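Local coordinates for DNA repair protein RECN (Deinococcus radiodurans, PDB 4ABY) that probably takes part in recombinational repair of DNA double-strand breaks, binding and hydrolysing ATP through the SMC-like head domain modelled here, at residues A[80-85]-A[100-105]; A[150-155]-A[319-324]. All coordinates share one frame; numbering follows the deposited sequence.

Interaction 1 (A[80-85]-A[100-105])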
ATOM      1  N   LEU A  80     -10.872  -1.126   6.727  1.00 20.46           N
ATOM      2  CA  LEU A  80      -9.469  -1.199   7.118  1.00 19.61           C
ATOM      3  C   LEU A  80      -8.836   0.190   7.168  1.00 21.26           C
ATOM      4  O   LEU A  80      -7.908   0.429   7.935  1.00 25.52           O
ATOM      5  CB  LEU A  80      -8.682  -2.112   6.178  1.00 17.64           C
ATOM      6  CG  LEU A  80      -9.051  -3.593   6.216  1.00 16.12           C
ATOM      7  CD1 LEU A  80      -8.206  -4.370   5.229  1.00 19.27           C
ATOM      8  CD2 LEU A  80      -8.882  -4.148   7.613  1.00 18.34           C
ATOM      9  N   GLY A  81      -9.341   1.105   6.352  1.00 19.58           N
ATOM     10  CA  GLY A  81      -8.825   2.459   6.336  1.00 22.74           C
ATOM     11  C   GLY A  81      -8.969   3.117   7.693  1.00 21.55           C
ATOM     12  O   GLY A  81      -8.092   3.862   8.134  1.00 24.85           O
ATOM     13  N   LEU A  82     -10.085   2.838   8.356  1.00 19.65           N
ATOM     14  CA  LEU A  82     -10.343   3.367   9.686  1.00 18.43           C
ATOM     15  C   LEU A  82      -9.330   2.841  10.695  1.00 20.74           C
ATOM     16  O   LEU A  82      -8.889   3.575  11.575  1.00 23.82           O
ATOM     17  CB  LEU A  82     -11.756   3.011  10.132  1.00 17.74           C
ATOM     18  CG  LEU A  82     -12.900   3.582   9.301  1.00 16.71           C
ATOM     19  CD1 LEU A  82     -14.213   2.983   9.766  1.00 20.19           C
ATOM     20  CD2 LEU A  82     -12.938   5.093   9.398  1.00 18.97           C
ATOM     21  N   LEU A  83      -8.963   1.570  10.570  1.00 19.92           N
ATOM     22  CA  LEU A  83      -7.967   0.979  11.455  1.00 17.15           C
ATOM     23  C   LEU A  83      -6.603   1.619  11.242  1.00 20.32           C
ATOM     24  O   LEU A  83      -5.786   1.661  12.155  1.00 24.75           O
ATOM     25  CB  LEU A  83      -7.868  -0.526  11.231  1.00 17.10           C
ATOM     26  CG  LEU A  83      -9.108  -1.344  11.566  1.00 20.96           C
ATOM     27  CD1 LEU A  83      -8.793  -2.819  11.460  1.00 21.85           C
ATOM     28  CD2 LEU A  83      -9.597  -1.006  12.958  1.00 20.68           C
ATOM     29  N   LEU A  84      -6.357   2.108  10.031  1.00 20.61           N
ATOM     30  CA  LEU A  84      -5.086   2.743   9.712  1.00 21.82           C
ATOM     31  C   LEU A  84      -4.973   4.115  10.362  1.00 25.52           C
ATOM     32  O   LEU A  84      -3.905   4.731  10.361  1.00 29.00           O
ATOM     33  CB  LEU A  84      -4.916   2.878   8.201  1.00 22.19           C
ATOM     34  CG  LEU A  84      -3.930   1.930   7.524  1.00 24.59           C
ATOM     35  CD1 LEU A  84      -3.574   2.470   6.154  1.00 25.10           C
ATOM     36  CD2 LEU A  84      -2.682   1.783   8.363  1.00 29.40           C
ATOM     37  N   GLY A  85      -6.077   4.594  10.919  1.00 24.01           N
ATOM     38  CA  GLY A  85      -6.096   5.903  11.535  1.00 24.28           C
ATOM     39  C   GLY A  85      -6.480   6.937  10.507  1.00 24.12           C
ATOM     40  O   GLY A  85      -6.103   8.106  10.609  1.00 26.95           O
ATOM     41  N   LEU A 100     -20.853   3.186  14.248  1.00 29.04           N
ATOM     42  CA  LEU A 100     -20.222   2.011  13.667  1.00 28.41           C
ATOM     43  C   LEU A 100     -18.983   1.611  14.453  1.00 28.14           C
ATOM     44  O   LEU A 100     -18.429   2.410  15.205  1.00 30.46           O
ATOM     45  CB  LEU A 100     -19.866   2.249  12.194  1.00 26.78           C
ATOM     46  CG  LEU A 100     -18.755   3.222  11.793  1.00 24.22           C
ATOM     47  CD1 LEU A 100     -17.376   2.687  12.132  1.00 22.60           C
ATOM     48  CD2 LEU A 100     -18.848   3.486  10.306  1.00 25.84           C
ATOM     49  N   LEU A 101     -18.551   0.371  14.263  1.00 24.97           N
ATOM     50  CA  LEU A 101     -17.391  -0.152  14.962  1.00 23.45           C
ATOM     51  C   LEU A 101     -16.599  -1.058  14.039  1.00 21.32           C
ATOM     52  O   LEU A 101     -17.172  -1.879  13.331  1.00 23.43           O
ATOM     53  CB  LEU A 101     -17.834  -0.945  16.191  1.00 27.77           C
ATOM     54  CG  LEU A 101     -16.739  -1.740  16.899  1.00 22.55           C
ATOM     55  CD1 LEU A 101     -15.991  -0.856  17.875  1.00 21.35           C
ATOM     56  CD2 LEU A 101     -17.346  -2.929  17.607  1.00 25.28           C
ATOM     57  N   VAL A 102     -15.281  -0.913  14.053  1.00 20.45           N
ATOM     58  CA  VAL A 102     -14.417  -1.770  13.254  1.00 19.63           C
ATOM     59  C   VAL A 102     -13.321  -2.376  14.112  1.00 20.42           C
ATOM     60  O   VAL A 102     -12.419  -1.676  14.555  1.00 23.35           O
ATOM     61  CB  VAL A 102     -13.761  -0.992  12.112  1.00 20.51           C
ATOM     62  CG1 VAL A 102     -12.896  -1.918  11.278  1.00 19.56           C
ATOM     63  CG2 VAL A 102     -14.820  -0.321  11.251  1.00 20.79           C
ATOM     64  N   THR A 103     -13.400  -3.679  14.347  1.00 20.30           N
ATOM     65  CA  THR A 103     -12.386  -4.374  15.129  1.00 21.79           C
ATOM     66  C   THR A 103     -11.559  -5.295  14.233  1.00 23.11           C
ATOM     67  O   THR A 103     -12.108  -6.016  13.397  1.00 22.85           O
ATOM     68  CB  THR A 103     -13.017  -5.199  16.274  1.00 23.82           C
ATOM     69  OG1 THR A 103     -14.045  -4.432  16.915  1.00 27.08           O
ATOM     70  CG2 THR A 103     -11.966  -5.591  17.305  1.00 19.22           C
ATOM     71  N   GLY A 104     -10.241  -5.265  14.404  1.00 22.64           N
ATOM     72  CA  GLY A 104      -9.356  -6.131  13.645  1.00 25.49           C
ATOM     73  C   GLY A 104      -8.422  -6.930  14.533  1.00 29.27           C
ATOM     74  O   GLY A 104      -7.878  -6.398  15.502  1.00 32.55           O
ATOM     75  N   PHE A 105      -8.223  -8.204  14.205  1.00 27.16           N
ATOM     76  CA  PHE A 105      -7.368  -9.074  15.012  1.00 27.61           C
ATOM     77  C   PHE A 105      -6.203  -9.650  14.219  1.00 26.53           C
ATOM     78  O   PHE A 105      -6.399 -10.258  13.173  1.00 29.80           O
ATOM     79  CB  PHE A 105      -8.187 -10.218  15.605  1.00 27.59           C
ATOM     80  CG  PHE A 105      -9.360  -9.766  16.413  1.00 27.84           C
ATOM     81  CD1 PHE A 105     -10.522  -9.346  15.785  1.00 28.34           C
ATOM     82  CD2 PHE A 105      -9.304  -9.756  17.796  1.00 23.89           C
ATOM     83  CE1 PHE A 105     -11.612  -8.927  16.519  1.00 26.34           C
ATOM     84  CE2 PHE A 105     -10.392  -9.339  18.537  1.00 26.38           C
ATOM     85  CZ  PHE A 105     -11.550  -8.923  17.896  1.00 26.47           C
TER

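Interaction 2 (A[150-155]-A[319-324])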
ATOM      1  N   THR A 150      -1.106  -1.792   4.959  1.00 25.20           N
ATOM      2  CA  THR A 150      -0.766  -0.845   3.909  1.00 21.30           C
ATOM      3  C   THR A 150      -1.897  -0.857   2.897  1.00 21.59           C
ATOM      4  O   THR A 150      -2.118  -1.864   2.235  1.00 27.61           O
ATOM      5  CB  THR A 150       0.517  -1.246   3.182  1.00 19.86           C
ATOM      6  OG1 THR A 150       1.631  -1.139   4.072  1.00 26.15           O
ATOM      7  CG2 THR A 150       0.742  -0.338   1.998  1.00 21.97           C
ATOM      8  N   ILE A 151      -2.633   0.240   2.788  1.00 18.74           N
ATOM      9  CA  ILE A 151      -3.662   0.332   1.762  1.00 20.99           C
ATOM     10  C   ILE A 151      -3.169   1.210   0.625  1.00 24.09           C
ATOM     11  O   ILE A 151      -2.783   2.353   0.850  1.00 24.57           O
ATOM     12  CB  ILE A 151      -4.972   0.913   2.301  1.00 20.49           C
ATOM     13  CG1 ILE A 151      -5.685  -0.104   3.190  1.00 20.04           C
ATOM     14  CG2 ILE A 151      -5.877   1.317   1.155  1.00 20.67           C
ATOM     15  CD1 ILE A 151      -5.271  -0.050   4.626  1.00 20.67           C
ATOM     16  N   HIS A 152      -3.183   0.683  -0.596  1.00 23.07           N
ATOM     17  CA  HIS A 152      -2.608   1.423  -1.713  1.00 23.23           C
ATOM     18  C   HIS A 152      -3.596   2.196  -2.562  1.00 25.93           C
ATOM     19  O   HIS A 152      -4.748   1.801  -2.738  1.00 20.25           O
ATOM     20  CB  HIS A 152      -1.710   0.548  -2.581  1.00 24.36           C
ATOM     21  CG  HIS A 152      -0.353   0.324  -1.997  1.00 21.71           C
ATOM     22  ND1 HIS A 152       0.460   1.359  -1.589  1.00 19.82           N
ATOM     23  CD2 HIS A 152       0.333  -0.815  -1.746  1.00 22.43           C
ATOM     24  CE1 HIS A 152       1.589   0.865  -1.113  1.00 23.42           C
ATOM     25  NE2 HIS A 152       1.538  -0.451  -1.197  1.00 23.01           N
ATOM     26  N   TRP A 153      -3.076   3.290  -3.115  1.00 34.65           N
ATOM     27  CA  TRP A 153      -3.863   4.362  -3.696  1.00 28.76           C
ATOM     28  C   TRP A 153      -4.319   5.219  -2.515  1.00 26.29           C
ATOM     29  O   TRP A 153      -3.738   6.269  -2.270  1.00 31.47           O
ATOM     30  CB  TRP A 153      -4.967   3.793  -4.604  1.00 27.41           C
ATOM     31  CG  TRP A 153      -6.191   4.629  -4.947  1.00 30.18           C
ATOM     32  CD1 TRP A 153      -7.279   4.187  -5.647  1.00 33.46           C
ATOM     33  CD2 TRP A 153      -6.470   5.997  -4.604  1.00 25.57           C
ATOM     34  NE1 TRP A 153      -8.211   5.181  -5.761  1.00 33.70           N
ATOM     35  CE2 TRP A 153      -7.743   6.303  -5.130  1.00 29.55           C
ATOM     36  CE3 TRP A 153      -5.779   6.990  -3.911  1.00 24.51           C
ATOM     37  CZ2 TRP A 153      -8.332   7.555  -4.984  1.00 32.13           C
ATOM     38  CZ3 TRP A 153      -6.367   8.228  -3.762  1.00 34.51           C
ATOM     39  CH2 TRP A 153      -7.631   8.501  -4.299  1.00 36.26           C
ATOM     40  N   GLN A 154      -5.292   4.762  -1.740  1.00 23.25           N
ATOM     41  CA  GLN A 154      -5.821   5.608  -0.666  1.00 26.36           C
ATOM     42  C   GLN A 154      -4.826   5.998   0.436  1.00 29.40           C
ATOM     43  O   GLN A 154      -4.947   7.070   1.023  1.00 30.10           O
ATOM     44  CB  GLN A 154      -7.073   4.997  -0.036  1.00 23.69           C
ATOM     45  CG  GLN A 154      -8.320   5.180  -0.854  1.00 24.24           C
ATOM     46  CD  GLN A 154      -8.492   4.097  -1.892  1.00 26.88           C
ATOM     47  OE1 GLN A 154      -7.585   3.306  -2.140  1.00 23.47           O
ATOM     48  NE2 GLN A 154      -9.667   4.052  -2.502  1.00 31.21           N
ATOM     49  N   HIS A 155      -3.858   5.134   0.726  1.00 29.86           N
ATOM     50  CA  HIS A 155      -2.927   5.400   1.824  1.00 26.39           C
ATOM     51  C   HIS A 155      -1.470   5.170   1.441  1.00 29.15           C
ATOM     52  O   HIS A 155      -0.660   4.773   2.278  1.00 30.00           O
ATOM     53  CB  HIS A 155      -3.277   4.554   3.050  1.00 23.57           C
ATOM     54  CG  HIS A 155      -4.625   4.852   3.625  1.00 24.18           C
ATOM     55  ND1 HIS A 155      -4.836   5.851   4.548  1.00 24.82           N
ATOM     56  CD2 HIS A 155      -5.832   4.277   3.410  1.00 27.19           C
ATOM     57  CE1 HIS A 155      -6.117   5.883   4.876  1.00 25.89           C
ATOM     58  NE2 HIS A 155      -6.742   4.937   4.200  1.00 28.14           N
ATOM     59  N   VAL A 319      -1.177  -6.098   2.877  1.00 25.32           N
ATOM     60  CA  VAL A 319      -1.238  -5.002   1.912  1.00 21.50           C
ATOM     61  C   VAL A 319      -2.572  -5.005   1.164  1.00 20.85           C
ATOM     62  O   VAL A 319      -3.134  -6.063   0.889  1.00 23.71           O
ATOM     63  CB  VAL A 319      -0.087  -5.082   0.893  1.00 22.88           C
ATOM     64  CG1 VAL A 319      -0.113  -3.873  -0.030  1.00 22.16           C
ATOM     65  CG2 VAL A 319       1.251  -5.186   1.610  1.00 24.98           C
ATOM     66  N   VAL A 320      -3.091  -3.815   0.886  1.00 20.39           N
ATOM     67  CA  VAL A 320      -4.366  -3.687   0.194  1.00 19.92           C
ATOM     68  C   VAL A 320      -4.256  -2.835  -1.064  1.00 22.10           C
ATOM     69  O   VAL A 320      -3.715  -1.730  -1.033  1.00 21.60           O
ATOM     70  CB  VAL A 320      -5.447  -3.086   1.112  1.00 17.98           C
ATOM     71  CG1 VAL A 320      -6.708  -2.783   0.319  1.00 19.31           C
ATOM     72  CG2 VAL A 320      -5.748  -4.032   2.265  1.00 16.84           C
ATOM     73  N   PHE A 321      -4.783  -3.353  -2.167  1.00 22.40           N
ATOM     74  CA  PHE A 321      -4.787  -2.627  -3.427  1.00 22.31           C
ATOM     75  C   PHE A 321      -6.233  -2.408  -3.842  1.00 25.51           C
ATOM     76  O   PHE A 321      -7.023  -3.351  -3.871  1.00 28.96           O
ATOM     77  CB  PHE A 321      -4.038  -3.413  -4.505  1.00 19.76           C
ATOM     78  CG  PHE A 321      -2.605  -3.697  -4.162  1.00 17.79           C
ATOM     79  CD1 PHE A 321      -1.608  -2.792  -4.487  1.00 21.30           C
ATOM     80  CD2 PHE A 321      -2.253  -4.869  -3.513  1.00 17.84           C
ATOM     81  CE1 PHE A 321      -0.287  -3.051  -4.173  1.00 19.64           C
ATOM     82  CE2 PHE A 321      -0.933  -5.133  -3.197  1.00 19.66           C
ATOM     83  CZ  PHE A 321       0.051  -4.223  -3.528  1.00 19.17           C
ATOM     84  N   ASP A 322      -6.563  -1.201  -4.224  1.00 26.53           N
ATOM     85  CA  ASP A 322      -7.885  -0.910  -4.694  1.00 32.00           C
ATOM     86  C   ASP A 322      -7.856  -0.555  -6.143  1.00 40.03           C
ATOM     87  O   ASP A 322      -7.128   0.301  -6.546  1.00 49.99           O
ATOM     88  CB  ASP A 322      -8.397   0.317  -3.997  1.00 33.92           C
ATOM     89  CG  ASP A 322      -9.833   0.571  -4.258  1.00 36.60           C
ATOM     90  OD1 ASP A 322     -10.564  -0.374  -4.543  1.00 32.10           O
ATOM     91  OD2 ASP A 322     -10.236   1.718  -4.160  1.00 36.67           O
ATOM     92  N   GLU A 323      -8.668  -1.172  -6.957  1.00 29.93           N
ATOM     93  CA  GLU A 323      -8.679  -0.691  -8.279  1.00 30.21           C
ATOM     94  C   GLU A 323      -7.513  -1.012  -9.106  1.00 28.79           C
ATOM     95  O   GLU A 323      -7.277  -0.310 -10.019  1.00 32.89           O
ATOM     96  CB  GLU A 323      -8.744   0.819  -8.196  1.00 38.24           C
ATOM     97  CG  GLU A 323     -10.134   1.400  -8.364  1.00 37.99           C
ATOM     98  CD  GLU A 323     -10.128   2.876  -8.462  1.00 40.89           C
ATOM     99  OE1 GLU A 323     -10.055   3.538  -7.444  1.00 41.92           O
ATOM    100  OE2 GLU A 323     -10.207   3.400  -9.563  1.00 42.15           O
ATOM    101  N   VAL A 324      -6.770  -2.056  -8.838  1.00 30.09           N
ATOM    102  CA  VAL A 324      -5.614  -2.312  -9.695  1.00 28.56           C
ATOM    103  C   VAL A 324      -6.109  -3.041 -10.848  1.00 24.74           C
ATOM    104  O   VAL A 324      -5.410  -3.133 -11.808  1.00 24.29           O
ATOM    105  CB  VAL A 324      -5.318  -3.289  -8.568  1.00 22.81           C
ATOM    106  CG1 VAL A 324      -6.208  -4.449  -8.652  1.00 24.51           C
ATOM    107  CG2 VAL A 324      -3.916  -3.771  -8.648  1.00 18.85           C
TER

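Interaction 1 (A[80-85]-A[100-105])
Leu83 lays its isobutyl end across Val102, CD2 standing 3.8 Å from Val102 CG1, while the other methyl continues along the strand until CD1 lies 4.0 Å from Gly104 CA. A CB at Gly104 would point at the helix and run into that methyl, so the glycine lets the leucine rest directly on the backbone. Val102 divides its branches between two helix residues. Its CG1 is anti to the backbone N (chi1 -179°) and faces Leu83, and CG2 meets Leu82 CD1 at 3.7 Å, the two side chains crossing at about a right angle. The same Leu82 CD1 also reaches Leu100 CD1, 4.0 Å away. Leu121 of the neighbouring strand 116-122 touches both Leu82 and Leu100 and extends this apolar surface. The contact thus sets the last turn of helix 69-83, whose first turn belongs to the predicted ATP-binding residues and which ends in a Schellman motif at Gly85, against strand 99-105 of the antiparallel sheet. About 228 Å² is buried between the segments, and all five touching residues are buried. The purely aliphatic side-chain contacts imply that these two segments pack by shape and exclusion of water; a polar link nearby is a weak bond from Arg119 to Leu82 O.

Interaction 2 (A[150-155]-A[319-324])
Gln154 donates NE2 to Asp322 OD2 at 2.9 Å, a nearly straight bond (166°) that meets the carboxylate on its anti side; the acceptor lies close to the amide plane, and the bend of the glutamine chain at chi2 (86°) turns the amide toward it. Alongside, Trp153 NE1 donates to Glu323 OE1 at 3.0 Å, in the plane of the indole but from above the carboxylate plane, with a more bent N-H...O angle of 134°. An alanine in place of Gln154 would probably leave Asp322 OD2 without this amide donor and uncover part of the indole face on which Gln154 CD rests. Behind these polar ends, parallel strands 149-152 and 318-321 set the register: Val320 takes both backbone bonds, N to Thr150 O at 2.6 Å and O from His152 N at 2.5 Å. On one face of the sheet Ile151 CG1 packs against Val320 CB at 3.6 Å; on the other the His152 ring lies obliquely beside Phe321, its ND1 bonded to Ser156 OG. Asp322 and Glu323, at the C-terminal end of strand 318-321, are consistent with the Walker B aspartate and the glutamate after it, and Gln154 is consistent with the Q-loop glutamine of ABC ATPases. Helix 69-83 covers the Val320 face through Ile76 and brings Lys73 to Asp322, whereas helices 298-312 and 330-343 pack on Phe321, and strand 348-352 continues the sheet beyond 318-321.

In the fold
Helix 69-83 joins the two contacts, whose centres lie 15 Å apart. Its last turn packs on the antiparallel sheet in interaction 1, and the same turn leans on the parallel strands of interaction 2: Leu80 CD1 is 3.9 Å from Val320 CG2, and Leu84 CD1 is 3.4 Å from Ile151 CD1. The start of the helix belongs to the predicted ATP site. There the side chain of Lys73 lies about 4 Å from that of Asp322, consistent with interaction 2 lying at the nucleotide pocket, while Leu82 in interaction 1 remains about 9 Å from the side chain of Ser74. Interaction 1 therefore lies at the far end of the helix, and interaction 2 borders the predicted site.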